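Local coordinates for DUF269-containing protein (Cyanothece sp. ATCC 51142, PDB 3NJ2), which is of unknown function but belongs to the DUF269 family and is associated with nitrogen fixation, at residues S34-S39 with R94-L99; R88-F93 with C108-D113; G120-W125 with R134-A139. All coordinates share one frame; numbering follows the deposited sequence.

Interaction 1 of 3, residues S34-S39 with R94-L99; sequences SPFLQS and RAIAAL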
loop_
_atom_site.group_PDB
_atom_site.type_symbol
_atom_site.label_atom_id
_atom_site.label_comp_id
_atom_site.label_asym_id
_atom_site.label_seq_id
_atom_site.Cartn_x
_atom_site.Cartn_y
_atom_site.Cartn_z
ATOM N N SER B 34 21.875 14.787 -12.264
ATOM C CA SER B 34 20.529 14.878 -11.720
ATOM C C SER B 34 20.332 14.422 -10.304
ATOM O O SER B 34 20.667 13.313 -9.987
ATOM C CB SER B 34 19.598 14.051 -12.618
ATOM O OG SER B 34 18.323 13.886 -11.963
ATOM N N PRO B 35 19.768 15.257 -9.393
ATOM C CA PRO B 35 19.580 14.749 -8.017
ATOM C C PRO B 35 18.591 13.559 -8.008
ATOM O O PRO B 35 18.757 12.691 -7.221
ATOM C CB PRO B 35 19.015 15.964 -7.268
ATOM C CG PRO B 35 19.674 17.103 -7.994
ATOM C CD PRO B 35 19.637 16.745 -9.472
ATOM N N PHE B 36 17.597 13.597 -8.920
ATOM C CA PHE B 36 16.675 12.468 -9.026
ATOM C C PHE B 36 17.348 11.190 -9.464
ATOM O O PHE B 36 17.185 10.206 -8.791
ATOM C CB PHE B 36 15.375 12.748 -9.828
ATOM C CG PHE B 36 14.562 11.523 -9.920
ATOM C CD1 PHE B 36 13.795 11.072 -8.784
ATOM C CD2 PHE B 36 14.545 10.755 -11.111
ATOM C CE1 PHE B 36 13.075 9.834 -8.842
ATOM C CE2 PHE B 36 13.841 9.577 -11.110
ATOM C CZ PHE B 36 13.155 9.108 -9.981
ATOM N N LEU B 37 18.079 11.264 -10.577
ATOM C CA LEU B 37 18.716 10.033 -11.003
ATOM C C LEU B 37 19.744 9.530 -10.004
ATOM O O LEU B 37 19.927 8.326 -9.867
ATOM C CB LEU B 37 19.290 10.208 -12.435
ATOM C CG LEU B 37 18.316 10.554 -13.550
ATOM C CD1 LEU B 37 18.946 10.759 -14.958
ATOM C CD2 LEU B 37 17.216 9.488 -13.579
ATOM N N GLN B 38 20.459 10.463 -9.358
ATOM C CA GLN B 38 21.337 10.076 -8.333
ATOM C C GLN B 38 20.604 9.362 -7.145
ATOM O O GLN B 38 21.070 8.359 -6.607
ATOM C CB GLN B 38 22.247 11.222 -7.937
ATOM C CG GLN B 38 23.391 11.446 -8.953
ATOM C CD GLN B 38 24.320 10.240 -8.998
ATOM O OE1 GLN B 38 24.899 9.860 -7.955
ATOM N NE2 GLN B 38 24.443 9.623 -10.179
ATOM N N SER B 39 19.463 9.881 -6.750
ATOM C CA SER B 39 18.654 9.252 -5.750
ATOM C C SER B 39 18.227 7.882 -6.193
ATOM O O SER B 39 18.307 6.969 -5.449
ATOM C CB SER B 39 17.393 10.073 -5.488
ATOM O OG SER B 39 16.798 9.621 -4.285
ATOM N N ARG B 94 10.850 4.963 -3.792
ATOM C CA ARG B 94 11.762 5.276 -2.651
ATOM C C ARG B 94 12.690 6.410 -2.996
ATOM O O ARG B 94 13.104 7.192 -2.055
ATOM C CB ARG B 94 12.626 4.061 -2.346
ATOM C CG ARG B 94 11.797 2.953 -1.562
ATOM C CD ARG B 94 12.610 1.633 -1.660
ATOM N NE ARG B 94 11.957 0.618 -0.834
ATOM C CZ ARG B 94 12.143 -0.702 -0.957
ATOM N NH1 ARG B 94 12.941 -1.211 -1.911
ATOM N NH2 ARG B 94 11.462 -1.510 -0.167
ATOM N N ALA B 95 13.068 6.527 -4.245
ATOM C CA ALA B 95 13.976 7.604 -4.706
ATOM C C ALA B 95 13.231 8.973 -4.551
ATOM O O ALA B 95 13.843 10.007 -4.118
ATOM C CB ALA B 95 14.405 7.314 -6.108
ATOM N N ILE B 96 11.929 8.942 -4.899
ATOM C CA ILE B 96 11.098 10.117 -4.850
ATOM C C ILE B 96 10.960 10.471 -3.348
ATOM O O ILE B 96 11.163 11.664 -2.922
ATOM C CB ILE B 96 9.741 9.819 -5.515
ATOM C CG1 ILE B 96 9.959 9.817 -6.982
ATOM C CG2 ILE B 96 8.659 10.995 -5.061
ATOM C CD1 ILE B 96 8.805 9.149 -7.705
ATOM N N ALA B 97 10.693 9.484 -2.507
ATOM C CA ALA B 97 10.444 9.647 -1.066
ATOM C C ALA B 97 11.734 10.224 -0.418
ATOM O O ALA B 97 11.724 11.143 0.376
ATOM C CB ALA B 97 10.090 8.331 -0.442
ATOM N N ALA B 98 12.885 9.661 -0.837
ATOM C CA ALA B 98 14.149 10.171 -0.216
ATOM C C ALA B 98 14.423 11.641 -0.496
ATOM O O ALA B 98 14.965 12.310 0.353
ATOM C CB ALA B 98 15.270 9.291 -0.729
ATOM N N LEU B 99 14.079 12.150 -1.670
ATOM C CA LEU B 99 14.239 13.545 -2.019
ATOM C C LEU B 99 13.231 14.414 -1.239
ATOM O O LEU B 99 13.577 15.502 -0.777
ATOM C CB LEU B 99 14.118 13.780 -3.518
ATOM C CG LEU B 99 15.312 13.255 -4.308
ATOM C CD1 LEU B 99 14.826 12.941 -5.774
ATOM C CD2 LEU B 99 16.510 14.152 -4.120
#
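Leu99 CD1 lies at the edge of the Phe36 ring, near its plane and 3.7 Å from Phe36 CD1, while Ile96 and Ala95 of helix 94-99 approach obliquely. Phe36 CE1 does most of this touching, 3.6 Å from Ile96 CG1 and 3.9 Å from Ala95 CB. The Phe36 and Leu99 side chains run roughly perpendicular to each other, and the ring also rests on Asn151 and Thr155 of helix 147-167, so Phe36 fills the junction of three helices. Leu99 continues past the ring; its CD1 reaches Ser39 CB at 3.9 Å, and its CD2 lies beside Pro35.

The polar link comes from Ser39. With OG anti to its own N (chi1 -165°), the hydroxyl is directed across the interface and donates to Ala95 O at 3.0 Å. It meets the carbonyl oxygen from the side, at a C=O...OG angle of 111° and only slightly tilted from the carbonyl plane. Ala95 O also accepts the helical bond from Leu99 N, at 3.3 Å, and so serves two donors. The short helix axes approach to 9.0 Å, with their N-to-C directions 122° apart. At the start of helix 35-46, Ser34 is the N-cap: its OG accepts from Leu37 N, and it is also hydrogen-bonded to Asn151.

Apart from that carbonyl, the methyls of Ala95 and Ala98 lie beside Ser39 OG. The buried hydroxyl is therefore satisfied by main chain of the opposing helix, within an interface that is otherwise apolar.

Interaction 2 of 3, residues R88-F93 with C108-D113; sequences RILCYF and CQVVVD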
loop_
_atom_site.group_PDB
_atom_site.type_symbol
_atom_site.label_atom_id
_atom_site.label_comp_id
_atom_site.label_asym_id
_atom_site.label_seq_id
_atom_site.Cartn_x
_atom_site.Cartn_y
_atom_site.Cartn_z
ATOM N N ARG B 88 12.127 -2.534 -9.108
ATOM C CA ARG B 88 12.339 -1.245 -9.843
ATOM C C ARG B 88 11.290 -0.229 -9.509
ATOM O O ARG B 88 11.632 0.902 -9.278
ATOM C CB ARG B 88 12.446 -1.316 -11.410
ATOM C CG ARG B 88 13.776 -1.987 -11.848
ATOM C CD ARG B 88 14.056 -1.672 -13.269
ATOM N NE ARG B 88 12.968 -2.230 -14.119
ATOM C CZ ARG B 88 12.900 -3.517 -14.476
ATOM N NH1 ARG B 88 13.842 -4.392 -14.089
ATOM N NH2 ARG B 88 11.888 -3.961 -15.225
ATOM N N ILE B 89 10.032 -0.628 -9.488
ATOM C CA ILE B 89 9.021 0.367 -9.189
ATOM C C ILE B 89 9.166 0.774 -7.717
ATOM O O ILE B 89 9.049 2.013 -7.471
ATOM C CB ILE B 89 7.630 -0.277 -9.324
ATOM C CG1 ILE B 89 7.443 -0.781 -10.713
ATOM C CG2 ILE B 89 6.491 0.762 -8.951
ATOM C CD1 ILE B 89 6.150 -1.581 -10.943
ATOM N N LEU B 90 9.466 -0.119 -6.746
ATOM C CA LEU B 90 9.678 0.288 -5.347
ATOM C C LEU B 90 10.849 1.265 -5.249
ATOM O O LEU B 90 10.705 2.320 -4.607
ATOM C CB LEU B 90 9.911 -0.966 -4.524
ATOM C CG LEU B 90 9.668 -1.020 -3.040
ATOM C CD1 LEU B 90 8.362 -0.320 -2.647
ATOM C CD2 LEU B 90 9.562 -2.520 -2.746
ATOM N N CYS B 91 11.911 1.015 -6.010
ATOM C CA CYS B 91 13.071 1.895 -5.925
ATOM C C CYS B 91 12.842 3.268 -6.495
ATOM O O CYS B 91 13.307 4.285 -5.914
ATOM C CB CYS B 91 14.296 1.270 -6.590
ATOM S SG CYS B 91 15.039 -0.087 -5.532
ATOM N N TYR B 92 12.033 3.353 -7.555
ATOM C CA TYR B 92 11.570 4.624 -8.119
ATOM C C TYR B 92 10.836 5.431 -7.092
ATOM O O TYR B 92 11.192 6.631 -6.818
ATOM C CB TYR B 92 10.681 4.322 -9.348
ATOM C CG TYR B 92 10.119 5.516 -10.049
ATOM C CD1 TYR B 92 10.921 6.300 -10.927
ATOM C CD2 TYR B 92 8.789 5.853 -9.904
ATOM C CE1 TYR B 92 10.391 7.402 -11.635
ATOM C CE2 TYR B 92 8.266 6.889 -10.630
ATOM C CZ TYR B 92 9.082 7.664 -11.477
ATOM O OH TYR B 92 8.536 8.731 -12.125
ATOM N N PHE B 93 9.869 4.816 -6.417
ATOM C CA PHE B 93 9.116 5.569 -5.401
ATOM C C PHE B 93 9.927 5.883 -4.156
ATOM O O PHE B 93 9.679 6.912 -3.528
ATOM C CB PHE B 93 7.706 4.985 -5.178
ATOM C CG PHE B 93 6.822 5.210 -6.399
ATOM C CD1 PHE B 93 6.242 6.466 -6.570
ATOM C CD2 PHE B 93 6.557 4.163 -7.352
ATOM C CE1 PHE B 93 5.545 6.672 -7.681
ATOM C CE2 PHE B 93 5.845 4.414 -8.510
ATOM C CZ PHE B 93 5.326 5.688 -8.662
ATOM N N CYS B 108 9.521 9.763 5.340
ATOM C CA CYS B 108 8.539 9.270 4.438
ATOM C C CYS B 108 8.675 7.716 4.330
ATOM O O CYS B 108 9.807 7.177 4.397
ATOM C CB CYS B 108 8.728 9.969 3.036
ATOM S SG CYS B 108 8.124 11.615 2.954
ATOM N N GLN B 109 7.552 7.043 4.179
ATOM C CA GLN B 109 7.511 5.577 3.920
ATOM C C GLN B 109 6.819 5.310 2.583
ATOM O O GLN B 109 6.138 6.214 2.048
ATOM C CB GLN B 109 6.815 4.905 5.042
ATOM C CG GLN B 109 7.801 5.121 6.271
ATOM C CD GLN B 109 7.230 4.532 7.497
ATOM O OE1 GLN B 109 6.206 5.009 8.012
ATOM N NE2 GLN B 109 7.879 3.489 7.995
ATOM N N VAL B 110 7.192 4.175 2.022
ATOM C CA VAL B 110 6.741 3.832 0.680
ATOM C C VAL B 110 6.095 2.461 0.675
ATOM O O VAL B 110 6.661 1.455 1.259
ATOM C CB VAL B 110 7.935 3.853 -0.310
ATOM C CG1 VAL B 110 7.460 3.472 -1.721
ATOM C CG2 VAL B 110 8.640 5.230 -0.363
ATOM N N VAL B 111 4.930 2.329 -0.003
ATOM C CA VAL B 111 4.375 1.036 -0.370
ATOM C C VAL B 111 3.984 1.016 -1.836
ATOM O O VAL B 111 3.389 1.966 -2.359
ATOM C CB VAL B 111 3.100 0.806 0.517
ATOM C CG1 VAL B 111 2.021 -0.171 -0.106
ATOM C CG2 VAL B 111 3.531 0.413 1.872
ATOM N N VAL B 112 4.296 -0.078 -2.469
ATOM C CA VAL B 112 3.846 -0.399 -3.838
ATOM C C VAL B 112 2.981 -1.671 -3.768
ATOM O O VAL B 112 3.462 -2.763 -3.359
ATOM C CB VAL B 112 5.003 -0.493 -4.868
ATOM C CG1 VAL B 112 4.492 -1.016 -6.215
ATOM C CG2 VAL B 112 5.785 0.847 -4.985
ATOM N N ASP B 113 1.691 -1.515 -4.015
ATOM C CA ASP B 113 0.806 -2.638 -3.908
ATOM C C ASP B 113 0.251 -2.939 -5.320
ATOM O O ASP B 113 -0.352 -2.085 -5.968
ATOM C CB ASP B 113 -0.344 -2.292 -3.013
ATOM C CG ASP B 113 -1.296 -3.478 -2.756
ATOM O OD1 ASP B 113 -0.829 -4.609 -2.442
ATOM O OD2 ASP B 113 -2.483 -3.316 -2.815
#
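Ile89, Leu90 and Phe93 of helix 88-93 press against Val110 and Val112 of strand 109-113, a helix-on-sheet packing in which helix 83-104 covers one face of the three-stranded antiparallel sheet. The helix leads into this strand, outermost within the chain, through a short connection and runs nearly opposite to it, the segment axes being 150° apart and 8.4 Å from each other.

Aliphatic contacts dominate. Val112 points at the helix and uses both methyls: CG1 is nearest Ile89 CG2 at 3.8 Å, and CG2 meets Leu90 CD1 at 3.7 Å. Ile89 and Val112 approach at about a right angle, whereas Leu90 slides antiparallel past both valines. Leu90 starts off to the side of the strand, but with CG anti to its N (chi1 -157°) the chain turns back, and CD1 touches both Val112 CG2 and Val110 CG1, 4.0 Å from the latter.

The aromatic share belongs to Phe93. Its CD2 reaches Val112 CG2 obliquely at 4.1 Å, and within the helix its edge meets Ile89 CG2 in the ring plane. Tyr92 CD2 stands over one ring face, offset toward the rim. Further out, Phe93 touches Ala122, Val132 and Arg134, so the ring reaches across the sheet to the other two strands.

Hydrogen bonds do not join the two segments. The strand is bonded instead to its neighbour 120-126, and on its other face Val111 packs on Asp113 of the second subunit.

Next to the helix backbone, Val110 touches Phe93 at two points: CG1 lies 3.8 Å from Phe93 CB, and CG2 3.7 Å from Phe93 O.

Interaction 3 of 3, residues G120-W125 with R134-A139; sequences GWALVW and RSLRDA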
loop_
_atom_site.group_PDB
_atom_site.type_symbol
_atom_site.label_atom_id
_atom_site.label_comp_id
_atom_site.label_asym_id
_atom_site.label_seq_id
_atom_site.Cartn_x
_atom_site.Cartn_y
_atom_site.Cartn_z
ATOM N N GLY B 120 -2.605 -1.315 -9.355
ATOM C CA GLY B 120 -2.648 -1.049 -7.877
ATOM C C GLY B 120 -2.216 0.384 -7.653
ATOM O O GLY B 120 -2.636 1.333 -8.388
ATOM N N TRP B 121 -1.387 0.557 -6.622
ATOM C CA TRP B 121 -1.044 1.882 -6.127
ATOM C C TRP B 121 0.418 1.998 -5.697
ATOM O O TRP B 121 0.950 1.018 -5.164
ATOM C CB TRP B 121 -1.828 2.131 -4.871
ATOM C CG TRP B 121 -3.280 2.347 -5.095
ATOM C CD1 TRP B 121 -4.306 1.421 -4.888
ATOM C CD2 TRP B 121 -3.908 3.553 -5.559
ATOM N NE1 TRP B 121 -5.517 1.973 -5.241
ATOM C CE2 TRP B 121 -5.323 3.280 -5.585
ATOM C CE3 TRP B 121 -3.466 4.824 -5.862
ATOM C CZ2 TRP B 121 -6.251 4.250 -5.998
ATOM C CZ3 TRP B 121 -4.385 5.782 -6.295
ATOM C CH2 TRP B 121 -5.772 5.448 -6.379
ATOM N N ALA B 122 0.993 3.175 -5.909
ATOM C CA ALA B 122 2.242 3.564 -5.276
ATOM C C ALA B 122 1.881 4.668 -4.293
ATOM O O ALA B 122 1.347 5.701 -4.697
ATOM C CB ALA B 122 3.215 4.039 -6.320
ATOM N N LEU B 123 2.262 4.453 -3.027
ATOM C CA LEU B 123 1.880 5.357 -1.955
ATOM C C LEU B 123 3.145 5.836 -1.238
ATOM O O LEU B 123 3.965 5.020 -0.850
ATOM C CB LEU B 123 0.975 4.700 -0.919
ATOM C CG LEU B 123 -0.226 4.094 -1.679
ATOM C CD1 LEU B 123 -1.034 3.318 -0.652
ATOM C CD2 LEU B 123 -1.025 5.229 -2.381
ATOM N N VAL B 124 3.291 7.134 -1.050
ATOM C CA VAL B 124 4.376 7.678 -0.172
ATOM C C VAL B 124 3.705 8.538 0.840
ATOM O O VAL B 124 2.936 9.432 0.474
ATOM C CB VAL B 124 5.366 8.407 -0.983
ATOM C CG1 VAL B 124 6.576 8.988 -0.069
ATOM C CG2 VAL B 124 5.949 7.522 -2.192
ATOM N N TRP B 125 3.975 8.296 2.114
ATOM C CA TRP B 125 3.360 9.139 3.146
ATOM C C TRP B 125 4.343 9.499 4.219
ATOM O O TRP B 125 5.266 8.749 4.452
ATOM C CB TRP B 125 2.121 8.550 3.789
ATOM C CG TRP B 125 2.306 7.435 4.691
ATOM C CD1 TRP B 125 2.218 7.450 6.082
ATOM C CD2 TRP B 125 2.704 6.083 4.327
ATOM N NE1 TRP B 125 2.523 6.189 6.588
ATOM C CE2 TRP B 125 2.759 5.331 5.548
ATOM C CE3 TRP B 125 2.915 5.398 3.106
ATOM C CZ2 TRP B 125 3.077 3.957 5.581
ATOM C CZ3 TRP B 125 3.278 4.028 3.158
ATOM C CH2 TRP B 125 3.350 3.330 4.401
ATOM N N ARG B 134 -0.297 7.414 -6.315
ATOM C CA ARG B 134 -0.280 7.176 -7.762
ATOM C C ARG B 134 -0.913 5.832 -8.152
ATOM O O ARG B 134 -0.490 4.767 -7.726
ATOM C CB ARG B 134 1.152 7.226 -8.265
ATOM C CG ARG B 134 1.231 7.228 -9.728
ATOM C CD ARG B 134 2.495 7.977 -10.114
ATOM N NE ARG B 134 2.656 7.922 -11.558
ATOM C CZ ARG B 134 2.271 8.882 -12.393
ATOM N NH1 ARG B 134 1.712 10.011 -11.947
ATOM N NH2 ARG B 134 2.496 8.716 -13.692
ATOM N N SER B 135 -1.933 5.892 -9.013
ATOM C CA SER B 135 -2.537 4.664 -9.585
ATOM C C SER B 135 -1.594 4.071 -10.631
ATOM O O SER B 135 -1.138 4.823 -11.522
ATOM C CB SER B 135 -3.815 5.114 -10.267
ATOM O OG SER B 135 -4.499 4.003 -10.842
ATOM N N LEU B 136 -1.257 2.784 -10.447
ATOM C CA LEU B 136 -0.377 1.981 -11.285
ATOM C C LEU B 136 -1.194 0.981 -12.107
ATOM O O LEU B 136 -2.156 0.378 -11.611
ATOM C CB LEU B 136 0.622 1.153 -10.460
ATOM C CG LEU B 136 1.425 1.999 -9.492
ATOM C CD1 LEU B 136 2.306 1.069 -8.629
ATOM C CD2 LEU B 136 2.169 3.118 -10.231
ATOM N N ARG B 137 -0.904 0.902 -13.398
ATOM C CA ARG B 137 -1.616 -0.009 -14.266
ATOM C C ARG B 137 -0.537 -0.641 -15.177
ATOM O O ARG B 137 0.501 0.044 -15.494
ATOM C CB ARG B 137 -2.769 0.719 -15.056
ATOM C CG ARG B 137 -2.340 1.645 -16.089
ATOM C CD ARG B 137 -3.541 2.295 -16.865
ATOM N NE ARG B 137 -3.029 3.039 -17.994
ATOM C CZ ARG B 137 -3.597 4.095 -18.576
ATOM N NH1 ARG B 137 -4.752 4.602 -18.153
ATOM N NH2 ARG B 137 -2.979 4.654 -19.605
ATOM N N ASP B 138 -0.782 -1.896 -15.623
ATOM C CA ASP B 138 0.146 -2.569 -16.598
ATOM C C ASP B 138 1.555 -2.529 -16.021
ATOM O O ASP B 138 2.490 -2.246 -16.775
ATOM C CB ASP B 138 0.128 -1.827 -17.972
ATOM C CG ASP B 138 -1.309 -1.753 -18.547
ATOM O OD1 ASP B 138 -2.176 -2.543 -18.067
ATOM O OD2 ASP B 138 -1.521 -0.891 -19.377
ATOM N N ALA B 139 1.671 -2.815 -14.693
ATOM C CA ALA B 139 2.946 -2.566 -13.998
ATOM C C ALA B 139 4.087 -3.400 -14.583
ATOM O O ALA B 139 5.266 -2.996 -14.539
ATOM C CB ALA B 139 2.791 -2.858 -12.584
HETATM O O HOH W 1 -5.143 2.521 -8.718
#
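Trp121 lays its indole over Ser135 of the adjacent strand: Ser135 CB lies over one ring face, 4.1 Å from CZ3, and a water sits above the centre of that same face. The first torsion places CG beside the backbone N (chi1 -71°), which turns the six-membered ring over the partner strand, with CE3 near Arg134 O. The water is held against the indole face by Gly120 O, to which it donates, and by Ser135 OG at 2.7 Å.

The strands form the open end of the antiparallel hairpin 120-126/129-136. Gly120 with Leu136 and Ala122 with Arg134 are hydrogen-bonded pairs, flanking the non-hydrogen-bonded pair of Trp121 and Ser135. Around Ala122 the bonds are direct: Ala122 N reaches Arg134 O at 2.8 Å and Arg134 N reaches Ala122 O at 2.9 Å, each donor in the carbonyl plane. Around Gly120 they are skewed. Leu136 N comes to Gly120 O at 2.9 Å from 48° above the carbonyl plane, and Gly120 N reaches Leu136 O with a smaller tilt. The middle pair adds a CA-H...O contact, with Trp121 CA 3.3 Å from Arg134 O.

On the face away from the indole, Leu136 lies along the strand, its CD1 3.6 Å from Trp121 C and 3.9 Å from Ala122 CB. Ala122 and Arg134 on this side also meet Phe93 of helix 83-104. The Trp121 face takes part in the dimer, where the indole is edge-to-face with Trp125 of the second subunit.

The hairpin thus separates two chemistries: a side facing the helix on which Ala122 and Leu136 are apolar, with Arg134 at its rim, and a side where the indole covers a water held by Gly120 O and Ser135 OG, and where Trp121 also meets the second subunit.

From the N terminus, interaction 1 links residues 34-39 with 94-99 across 54 intervening residues, none of them strand. Interaction 2 opens inside that span at 88-93 and closes beyond it at 108-113, so the two cross, sharing helix 83-104. Interaction 3 follows both in series and closes the short loop of the hairpin 120-126/129-136. Ala97 packs on Val110 between interactions 1 and 2, and Phe36 meets Tyr92. Strands 109-114 and 120-126 are neighbours, joining interactions 2 and 3 through backbone bonds. Together they tie helix 35-46, helix 83-104 and the sheet into one body, the side of the sheet turned from helix 83-104 meeting the second subunit.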